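RNA-dependent RNA Polymerase (Bombyx mori cytoplasmic polyhedrosis virus, PDB 6TZ0) catalyses template-directed RNA synthesis from ribonucleoside triphosphates, transcribing and replicating the virus's double-stranded RNA genome. Local coordinates at residues Gln453-Ala457 and Ser936-Leu940; Pro840-Pro846 and Arg867-Arg872; Leu875-Ser879 and Leu892-Leu897. All coordinates share one frame; numbering follows the deposited sequence.

Contact 1 of 3, residues Gln453-Ala457 and Ser936-Leu940; sequences QAVFA and SLEQL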
loop_
_atom_site.group_PDB
_atom_site.type_symbol
_atom_site.label_atom_id
_atom_site.label_comp_id
_atom_site.label_asym_id
_atom_site.label_seq_id
_atom_site.Cartn_x
_atom_site.Cartn_y
_atom_site.Cartn_z
ATOM N N GLN A 453 12.869 13.724 0.416
ATOM C CA GLN A 453 13.248 14.101 -0.940
ATOM C C GLN A 453 13.833 15.508 -0.980
ATOM O O GLN A 453 14.730 15.790 -1.780
ATOM C CB GLN A 453 12.035 13.970 -1.861
ATOM C CG GLN A 453 12.300 14.300 -3.313
ATOM C CD GLN A 453 13.297 13.370 -3.952
ATOM O OE1 GLN A 453 13.239 12.159 -3.774
ATOM N NE2 GLN A 453 14.234 13.936 -4.689
ATOM N N ALA A 454 13.348 16.403 -0.116
ATOM C CA ALA A 454 13.896 17.752 -0.059
ATOM C C ALA A 454 15.290 17.783 0.556
ATOM O O ALA A 454 16.069 18.696 0.271
ATOM C CB ALA A 454 12.956 18.661 0.725
ATOM N N VAL A 455 15.626 16.803 1.390
ATOM C CA VAL A 455 16.941 16.780 2.021
ATOM C C VAL A 455 18.007 16.292 1.046
ATOM O O VAL A 455 19.066 16.912 0.899
ATOM C CB VAL A 455 16.887 15.934 3.308
ATOM C CG1 VAL A 455 18.257 15.566 3.783
ATOM C CG2 VAL A 455 16.213 16.727 4.406
ATOM N N PHE A 456 17.737 15.197 0.336
ATOM C CA PHE A 456 18.691 14.609 -0.596
ATOM C C PHE A 456 18.450 15.051 -2.031
ATOM O O PHE A 456 18.684 14.279 -2.963
ATOM C CB PHE A 456 18.647 13.089 -0.505
ATOM C CG PHE A 456 19.133 12.553 0.794
ATOM C CD1 PHE A 456 20.484 12.404 1.033
ATOM C CD2 PHE A 456 18.238 12.204 1.783
ATOM C CE1 PHE A 456 20.929 11.905 2.235
ATOM C CE2 PHE A 456 18.678 11.708 2.984
ATOM C CZ PHE A 456 20.024 11.557 3.209
ATOM N N ALA A 457 17.992 16.286 -2.228
ATOM C CA ALA A 457 17.674 16.767 -3.564
ATOM C C ALA A 457 18.912 17.057 -4.393
ATOM O O ALA A 457 18.810 17.159 -5.617
ATOM C CB ALA A 457 16.814 18.022 -3.474
ATOM N N SER A 936 15.223 24.090 -2.628
ATOM C CA SER A 936 15.951 23.021 -3.298
ATOM C C SER A 936 15.010 21.975 -3.877
ATOM O O SER A 936 15.325 21.366 -4.903
ATOM C CB SER A 936 16.931 22.366 -2.333
ATOM O OG SER A 936 16.243 21.686 -1.304
ATOM N N LEU A 937 13.857 21.757 -3.243
ATOM C CA LEU A 937 12.907 20.778 -3.758
ATOM C C LEU A 937 12.213 21.271 -5.020
ATOM O O LEU A 937 11.882 20.464 -5.894
ATOM C CB LEU A 937 11.888 20.439 -2.675
ATOM C CG LEU A 937 10.788 19.431 -2.985
ATOM C CD1 LEU A 937 11.386 18.117 -3.418
ATOM C CD2 LEU A 937 9.943 19.242 -1.758
ATOM N N GLU A 938 12.011 22.584 -5.150
ATOM C CA GLU A 938 11.386 23.136 -6.351
ATOM C C GLU A 938 12.227 22.990 -7.612
ATOM O O GLU A 938 11.699 23.199 -8.707
ATOM C CB GLU A 938 11.082 24.618 -6.171
ATOM C CG GLU A 938 9.986 24.917 -5.205
ATOM C CD GLU A 938 9.726 26.397 -5.086
ATOM O OE1 GLU A 938 10.477 27.185 -5.697
ATOM O OE2 GLU A 938 8.774 26.779 -4.374
ATOM N N GLN A 939 13.508 22.653 -7.498
ATOM C CA GLN A 939 14.386 22.595 -8.651
ATOM C C GLN A 939 14.426 21.217 -9.292
ATOM O O GLN A 939 15.413 20.890 -9.956
ATOM C CB GLN A 939 15.801 23.014 -8.254
ATOM C CG GLN A 939 15.869 24.346 -7.551
ATOM C CD GLN A 939 15.090 25.413 -8.266
ATOM O OE1 GLN A 939 14.109 25.933 -7.744
ATOM N NE2 GLN A 939 15.501 25.727 -9.483
ATOM N N LEU A 940 13.392 20.399 -9.108
ATOM C CA LEU A 940 13.454 19.011 -9.544
ATOM C C LEU A 940 12.510 18.666 -10.682
ATOM O O LEU A 940 12.668 17.606 -11.282
ATOM C CB LEU A 940 13.175 18.063 -8.373
ATOM C CG LEU A 940 14.180 18.079 -7.222
ATOM C CD1 LEU A 940 13.801 17.031 -6.202
ATOM C CD2 LEU A 940 15.591 17.876 -7.709
#
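Leu937 and Ala454 make the closest backbone approach between segments 453-457 and 936-940, their CA atoms 4.9 Å apart. From CB outward, Leu937 is in contact at three points. Its CB lies 4.0 Å from Ala454 CB. CG stands anti to the backbone nitrogen (chi1 180°), and from there the methyls diverge: CD2 reaches Ala454 CB at 3.9 Å, while CD1 meets Gln453 CG at 3.9 Å, the two chains crossing at about a right angle. Gln453 bends at chi2 and carries its amide on to Leu940, whose CD1 sits 3.5 Å from Gln453 NE2. The same Leu940 CD1 approaches Ala457 CB at 4.2 Å, so one methyl touches both Gln453 and Ala457. Trp417 and Leu421 of helix 413-422 touch Gln453, Leu418 touches Leu940, and Ile977 touches both Ala454 and Leu937. Ser936 OG is bonded to Leu933 O of its own helix and to Asn64 of the neighbouring Viral structural protein 4 chain. The central polymerase region and the C-terminal region are therefore joined here largely by methyl packing; the small Ala454 is consistent with the close backbone approach, and the Ser936 hydroxyl finds its bonds outside the two segments.

Contact 2 of 3, residues Pro840-Pro846 and Arg867-Arg872; sequences PRGGEYP and RGAYKR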
loop_
_atom_site.group_PDB
_atom_site.type_symbol
_atom_site.label_atom_id
_atom_site.label_comp_id
_atom_site.label_asym_id
_atom_site.label_seq_id
_atom_site.Cartn_x
_atom_site.Cartn_y
_atom_site.Cartn_z
ATOM N N PRO A 840 -25.549 21.301 15.656
ATOM C CA PRO A 840 -24.552 21.672 14.646
ATOM C C PRO A 840 -23.187 21.842 15.288
ATOM O O PRO A 840 -23.046 22.527 16.304
ATOM C CB PRO A 840 -25.083 22.999 14.096
ATOM C CG PRO A 840 -26.510 22.974 14.385
ATOM C CD PRO A 840 -26.672 22.250 15.674
ATOM N N ARG A 841 -22.195 21.167 14.705
ATOM C CA ARG A 841 -20.823 21.018 15.189
ATOM C C ARG A 841 -20.743 20.324 16.545
ATOM O O ARG A 841 -19.692 20.359 17.188
ATOM C CB ARG A 841 -20.080 22.360 15.239
ATOM C CG ARG A 841 -19.894 23.000 13.882
ATOM C CD ARG A 841 -19.274 24.375 14.000
ATOM N NE ARG A 841 -17.925 24.321 14.551
ATOM C CZ ARG A 841 -16.829 24.144 13.824
ATOM N NH1 ARG A 841 -15.641 24.111 14.411
ATOM N NH2 ARG A 841 -16.919 23.999 12.508
ATOM N N GLY A 842 -21.814 19.672 16.983
ATOM C CA GLY A 842 -21.799 18.887 18.194
ATOM C C GLY A 842 -21.722 17.421 17.853
ATOM O O GLY A 842 -20.709 16.959 17.328
ATOM N N GLY A 843 -22.785 16.677 18.124
ATOM C CA GLY A 843 -22.790 15.271 17.782
ATOM C C GLY A 843 -23.312 15.008 16.387
ATOM O O GLY A 843 -22.840 14.082 15.719
ATOM N N GLU A 844 -24.273 15.832 15.951
ATOM C CA GLU A 844 -24.978 15.708 14.669
ATOM C C GLU A 844 -25.618 14.331 14.518
ATOM O O GLU A 844 -25.511 13.674 13.482
ATOM C CB GLU A 844 -24.059 16.016 13.485
ATOM C CG GLU A 844 -23.603 17.450 13.403
ATOM C CD GLU A 844 -22.711 17.699 12.214
ATOM O OE1 GLU A 844 -22.384 16.728 11.504
ATOM O OE2 GLU A 844 -22.322 18.864 11.994
ATOM N N TYR A 845 -26.288 13.901 15.564
ATOM C CA TYR A 845 -26.883 12.584 15.581
ATOM C C TYR A 845 -28.397 12.696 15.402
ATOM O O TYR A 845 -28.988 13.707 15.789
ATOM C CB TYR A 845 -26.545 11.881 16.902
ATOM C CG TYR A 845 -26.847 10.418 16.929
ATOM C CD1 TYR A 845 -26.026 9.522 16.271
ATOM C CD2 TYR A 845 -27.950 9.931 17.603
ATOM C CE1 TYR A 845 -26.296 8.192 16.272
ATOM C CE2 TYR A 845 -28.226 8.594 17.618
ATOM C CZ TYR A 845 -27.392 7.732 16.951
ATOM O OH TYR A 845 -27.654 6.395 16.950
ATOM N N PRO A 846 -29.041 11.716 14.759
ATOM C CA PRO A 846 -30.502 11.767 14.609
ATOM C C PRO A 846 -31.233 11.663 15.938
ATOM O O PRO A 846 -30.899 10.843 16.793
ATOM C CB PRO A 846 -30.802 10.561 13.714
ATOM C CG PRO A 846 -29.561 10.348 12.966
ATOM C CD PRO A 846 -28.452 10.678 13.898
ATOM N N ARG A 867 -27.137 16.089 7.753
ATOM C CA ARG A 867 -26.317 16.653 8.807
ATOM C C ARG A 867 -25.789 17.997 8.340
ATOM O O ARG A 867 -26.195 18.515 7.299
ATOM C CB ARG A 867 -25.181 15.707 9.189
ATOM C CG ARG A 867 -25.685 14.450 9.856
ATOM C CD ARG A 867 -24.563 13.530 10.259
ATOM N NE ARG A 867 -25.075 12.350 10.943
ATOM C CZ ARG A 867 -25.363 11.206 10.339
ATOM N NH1 ARG A 867 -25.829 10.181 11.038
ATOM N NH2 ARG A 867 -25.169 11.080 9.037
ATOM N N GLY A 868 -24.892 18.570 9.129
ATOM C CA GLY A 868 -24.386 19.887 8.816
ATOM C C GLY A 868 -25.229 20.968 9.449
ATOM O O GLY A 868 -25.676 20.823 10.589
ATOM N N ALA A 869 -25.478 22.049 8.712
ATOM C CA ALA A 869 -26.253 23.163 9.236
ATOM C C ALA A 869 -27.745 22.872 9.313
ATOM O O ALA A 869 -28.482 23.675 9.891
ATOM C CB ALA A 869 -26.018 24.411 8.386
ATOM N N TYR A 870 -28.205 21.751 8.754
ATOM C CA TYR A 870 -29.620 21.407 8.810
ATOM C C TYR A 870 -30.043 20.939 10.201
ATOM O O TYR A 870 -31.241 20.925 10.501
ATOM C CB TYR A 870 -29.926 20.350 7.743
ATOM C CG TYR A 870 -31.383 19.972 7.618
ATOM C CD1 TYR A 870 -32.316 20.885 7.148
ATOM C CD2 TYR A 870 -31.820 18.694 7.944
ATOM C CE1 TYR A 870 -33.644 20.548 7.031
ATOM C CE2 TYR A 870 -33.149 18.342 7.821
ATOM C CZ TYR A 870 -34.056 19.277 7.363
ATOM O OH TYR A 870 -35.381 18.934 7.239
ATOM N N LYS A 871 -29.090 20.610 11.075
ATOM C CA LYS A 871 -29.423 20.230 12.442
ATOM C C LYS A 871 -29.850 21.422 13.296
ATOM O O LYS A 871 -30.392 21.227 14.389
ATOM C CB LYS A 871 -28.234 19.522 13.086
ATOM C CG LYS A 871 -27.877 18.209 12.434
ATOM C CD LYS A 871 -28.989 17.201 12.609
ATOM C CE LYS A 871 -29.082 16.755 14.047
ATOM N NZ LYS A 871 -30.123 15.712 14.229
ATOM N N ARG A 872 -29.624 22.651 12.823
ATOM C CA ARG A 872 -30.033 23.836 13.569
ATOM C C ARG A 872 -31.544 24.042 13.525
ATOM O O ARG A 872 -32.099 24.721 14.394
ATOM C CB ARG A 872 -29.278 25.056 13.026
ATOM C CG ARG A 872 -29.445 26.330 13.828
ATOM C CD ARG A 872 -28.556 27.451 13.371
ATOM N NE ARG A 872 -28.902 28.679 14.080
ATOM C CZ ARG A 872 -28.423 29.020 15.271
ATOM N NH1 ARG A 872 -28.804 30.155 15.834
ATOM N NH2 ARG A 872 -27.557 28.236 15.896
#
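The guanidinium of Arg867 meets the 840-846 loop at its edge, where NE points in plane at Glu844 O, 2.9 Å away with an N-H...O angle of 144°. Pro846 CD approaches the same group obliquely, 3.9 Å from Arg867 NH1, and also covers one face of the Tyr845 ring, offset toward its rim. One proline carbon, CD, therefore touches both the aromatic ring and the arginine. An extended chain from CG to NE brings the arginine to the loop, and NH2 is held by a salt bridge to Asp765. The Glu844 carboxylate makes no salt bridge with Arg867: its OE1 touches Arg867 CB at 3.8 Å but stays 5.2 Å from Arg867 NE, though the opposite charges may still attract weakly.

A second basic chain grips the next carbonyl. Lys871 folds back at chi2 (-65°) and again at chi3, bringing NZ to within 2.8 Å of Tyr845 O. The ammonium sits above the carbonyl plane, 49° out of it, and also forms a salt bridge with Glu861. Consecutive loop carbonyls are therefore each taken by a cation that has its own acidic partner. At the Pro840 end the contact is van der Waals packing, Pro840 CG resting 3.5 Å from Arg872 N and 3.7 Å from Arg872 CB.

Tyr845 OH bonds to Lys778 O, placing the loop against helix 774-786. On the opposing segment, Arg867 and Gly868 form a short strand paired antiparallel with 1141-1142, and a 3-10 turn follows at 869-871. The whole is an irregular loop tied by arginine and lysine to a strand and 3-10 turn within the C-terminal family region of this reovirus-family polymerase.

Contact 3 of 3, residues Leu875-Ser879 and Leu892-Leu897; sequences LYDVS and LDDDLL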
loop_
_atom_site.group_PDB
_atom_site.type_symbol
_atom_site.label_atom_id
_atom_site.label_comp_id
_atom_site.label_asym_id
_atom_site.label_seq_id
_atom_site.Cartn_x
_atom_site.Cartn_y
_atom_site.Cartn_z
ATOM N N LEU A 875 -33.757 23.374 16.731
ATOM C CA LEU A 875 -33.957 24.451 17.699
ATOM C C LEU A 875 -35.268 25.180 17.464
ATOM O O LEU A 875 -35.921 25.615 18.419
ATOM C CB LEU A 875 -32.811 25.457 17.613
ATOM C CG LEU A 875 -31.372 25.042 17.890
ATOM C CD1 LEU A 875 -30.448 26.210 17.583
ATOM C CD2 LEU A 875 -31.208 24.590 19.320
ATOM N N TYR A 876 -35.666 25.320 16.207
ATOM C CA TYR A 876 -36.906 25.986 15.851
ATOM C C TYR A 876 -38.084 25.030 15.833
ATOM O O TYR A 876 -39.215 25.450 16.097
ATOM C CB TYR A 876 -36.745 26.652 14.487
ATOM C CG TYR A 876 -35.750 27.780 14.500
ATOM C CD1 TYR A 876 -36.134 29.060 14.866
ATOM C CD2 TYR A 876 -34.419 27.562 14.175
ATOM C CE1 TYR A 876 -35.228 30.097 14.884
ATOM C CE2 TYR A 876 -33.504 28.591 14.197
ATOM C CZ TYR A 876 -33.918 29.856 14.554
ATOM O OH TYR A 876 -33.021 30.893 14.582
ATOM N N ASP A 877 -37.835 23.754 15.537
ATOM C CA ASP A 877 -38.887 22.747 15.576
ATOM C C ASP A 877 -39.363 22.507 17.004
ATOM O O ASP A 877 -40.558 22.290 17.233
ATOM C CB ASP A 877 -38.379 21.448 14.947
ATOM C CG ASP A 877 -39.493 20.481 14.600
ATOM O OD1 ASP A 877 -40.679 20.830 14.758
ATOM O OD2 ASP A 877 -39.179 19.350 14.171
ATOM N N VAL A 878 -38.449 22.555 17.979
ATOM C CA VAL A 878 -38.862 22.452 19.379
ATOM C C VAL A 878 -39.643 23.697 19.805
ATOM O O VAL A 878 -40.585 23.611 20.605
ATOM C CB VAL A 878 -37.620 22.181 20.259
ATOM C CG1 VAL A 878 -37.940 22.228 21.735
ATOM C CG2 VAL A 878 -37.062 20.816 19.945
ATOM N N SER A 879 -39.348 24.849 19.202
ATOM C CA SER A 879 -40.002 26.113 19.518
ATOM C C SER A 879 -41.378 26.285 18.856
ATOM O O SER A 879 -41.859 27.424 18.811
ATOM C CB SER A 879 -39.097 27.281 19.120
ATOM O OG SER A 879 -37.888 27.255 19.853
ATOM N N LEU A 892 -37.276 32.323 19.557
ATOM C CA LEU A 892 -36.948 30.984 20.003
ATOM C C LEU A 892 -37.437 30.966 21.436
ATOM O O LEU A 892 -37.279 31.946 22.164
ATOM C CB LEU A 892 -35.443 30.734 19.966
ATOM C CG LEU A 892 -34.797 30.658 18.586
ATOM C CD1 LEU A 892 -34.795 32.030 17.930
ATOM C CD2 LEU A 892 -33.390 30.090 18.670
ATOM N N ASP A 893 -38.045 29.869 21.857
ATOM C CA ASP A 893 -38.528 29.819 23.219
ATOM C C ASP A 893 -37.303 29.416 23.992
ATOM O O ASP A 893 -37.034 28.230 24.144
ATOM C CB ASP A 893 -39.612 28.754 23.357
ATOM C CG ASP A 893 -40.141 28.641 24.772
ATOM O OD1 ASP A 893 -39.925 29.579 25.565
ATOM O OD2 ASP A 893 -40.774 27.613 25.093
ATOM N N ASP A 894 -36.551 30.393 24.497
ATOM C CA ASP A 894 -35.333 30.007 25.202
ATOM C C ASP A 894 -35.596 29.295 26.525
ATOM O O ASP A 894 -34.693 28.629 27.041
ATOM C CB ASP A 894 -34.474 31.247 25.437
ATOM C CG ASP A 894 -33.897 31.800 24.155
ATOM O OD1 ASP A 894 -33.600 30.999 23.247
ATOM O OD2 ASP A 894 -33.762 33.036 24.042
ATOM N N ASP A 895 -36.801 29.409 27.081
ATOM C CA ASP A 895 -37.108 28.736 28.340
ATOM C C ASP A 895 -37.210 27.227 28.140
ATOM O O ASP A 895 -36.616 26.447 28.896
ATOM C CB ASP A 895 -38.409 29.298 28.916
ATOM C CG ASP A 895 -38.635 28.914 30.370
ATOM O OD1 ASP A 895 -37.774 28.245 30.981
ATOM O OD2 ASP A 895 -39.698 29.286 30.908
ATOM N N LEU A 896 -37.963 26.802 27.123
ATOM C CA LEU A 896 -38.078 25.381 26.822
ATOM C C LEU A 896 -36.762 24.816 26.306
ATOM O O LEU A 896 -36.436 23.657 26.578
ATOM C CB LEU A 896 -39.198 25.160 25.810
ATOM C CG LEU A 896 -39.545 23.716 25.463
ATOM C CD1 LEU A 896 -39.977 23.008 26.715
ATOM C CD2 LEU A 896 -40.644 23.666 24.424
ATOM N N LEU A 897 -35.986 25.628 25.589
ATOM C CA LEU A 897 -34.671 25.199 25.131
ATOM C C LEU A 897 -33.688 25.094 26.292
ATOM O O LEU A 897 -32.721 24.329 26.218
ATOM C CB LEU A 897 -34.150 26.171 24.066
ATOM C CG LEU A 897 -34.472 26.023 22.567
ATOM C CD1 LEU A 897 -33.788 24.828 21.990
ATOM C CD2 LEU A 897 -35.954 25.914 22.266
#
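Ser879 and Asp893 bring their CA atoms to 5.4 Å where helix 873-878 finishes and helix 894-899 is about to start, while Leu875 and Leu897, further along, stand 7.5 Å apart. The pairing runs in opposite senses along the chain, and the segments diverge from the Ser879-Asp893 end. Two short helices thus pack in antiparallel sense within a helical run, with helix 881-886 between them in sequence. Asp893 occupies the N-cap position of the later helix, its OD1 receiving a weak capping bond from Asp895 N; the other carboxylate oxygen, OD2, forms a salt bridge with Arg853.

Between the helices, leucines do most of the packing. Leu875 CD2 and Leu897 CD1 meet at 3.7 Å, the two chains crossing at about a right angle. Leu897 uses its other methyl, CD2, against Ser879 OG, so the branches of one leucine serve both the helix flank and the helix end. Val878 CG1 adds a looser contact with Leu896 CD2 at 4.1 Å. Leu892 comes obliquely to the ring of Tyr876, where its CD1 lies 3.6 Å from Tyr876 CE1. Tyr876 OH is hydrogen-bonded to Asp1017, and Thr1013 touches both Tyr876 and Leu892. In helix 902-911, Leu906 touches Leu875 and Phe902 touches Leu897.

A single hydroxyl connects the two backbones. With OG anti to the carbonyl carbon (chi1 -62°), Ser879 turns back along its own helix and donates to Leu875 O at 2.9 Å, in the carbonyl plane. The same oxygen accepts from Asp893 N, 3.3 Å away, along a nearly straight N-H...O line of 166°.

In the fold
Contacts 1 and 3 are buried and mainly aliphatic, whereas contact 2 is only partly buried and relies on charged side chains donating to loop carbonyls. Contact 1 stands apart, about 31 Å from contact 2 and 45 Å from contact 3 between nearest atoms; it brings the polymerase and C-terminal regions together over a long sequence separation and alone meets a second protein chain. Contacts 2 and 3 are local and successive, strand 867-868 leading into helix 873-878, with centres 16 Å apart. They also share a partner: Asp1017 takes a salt bridge from Arg872 of contact 2 and a hydrogen bond from Tyr876 of contact 3.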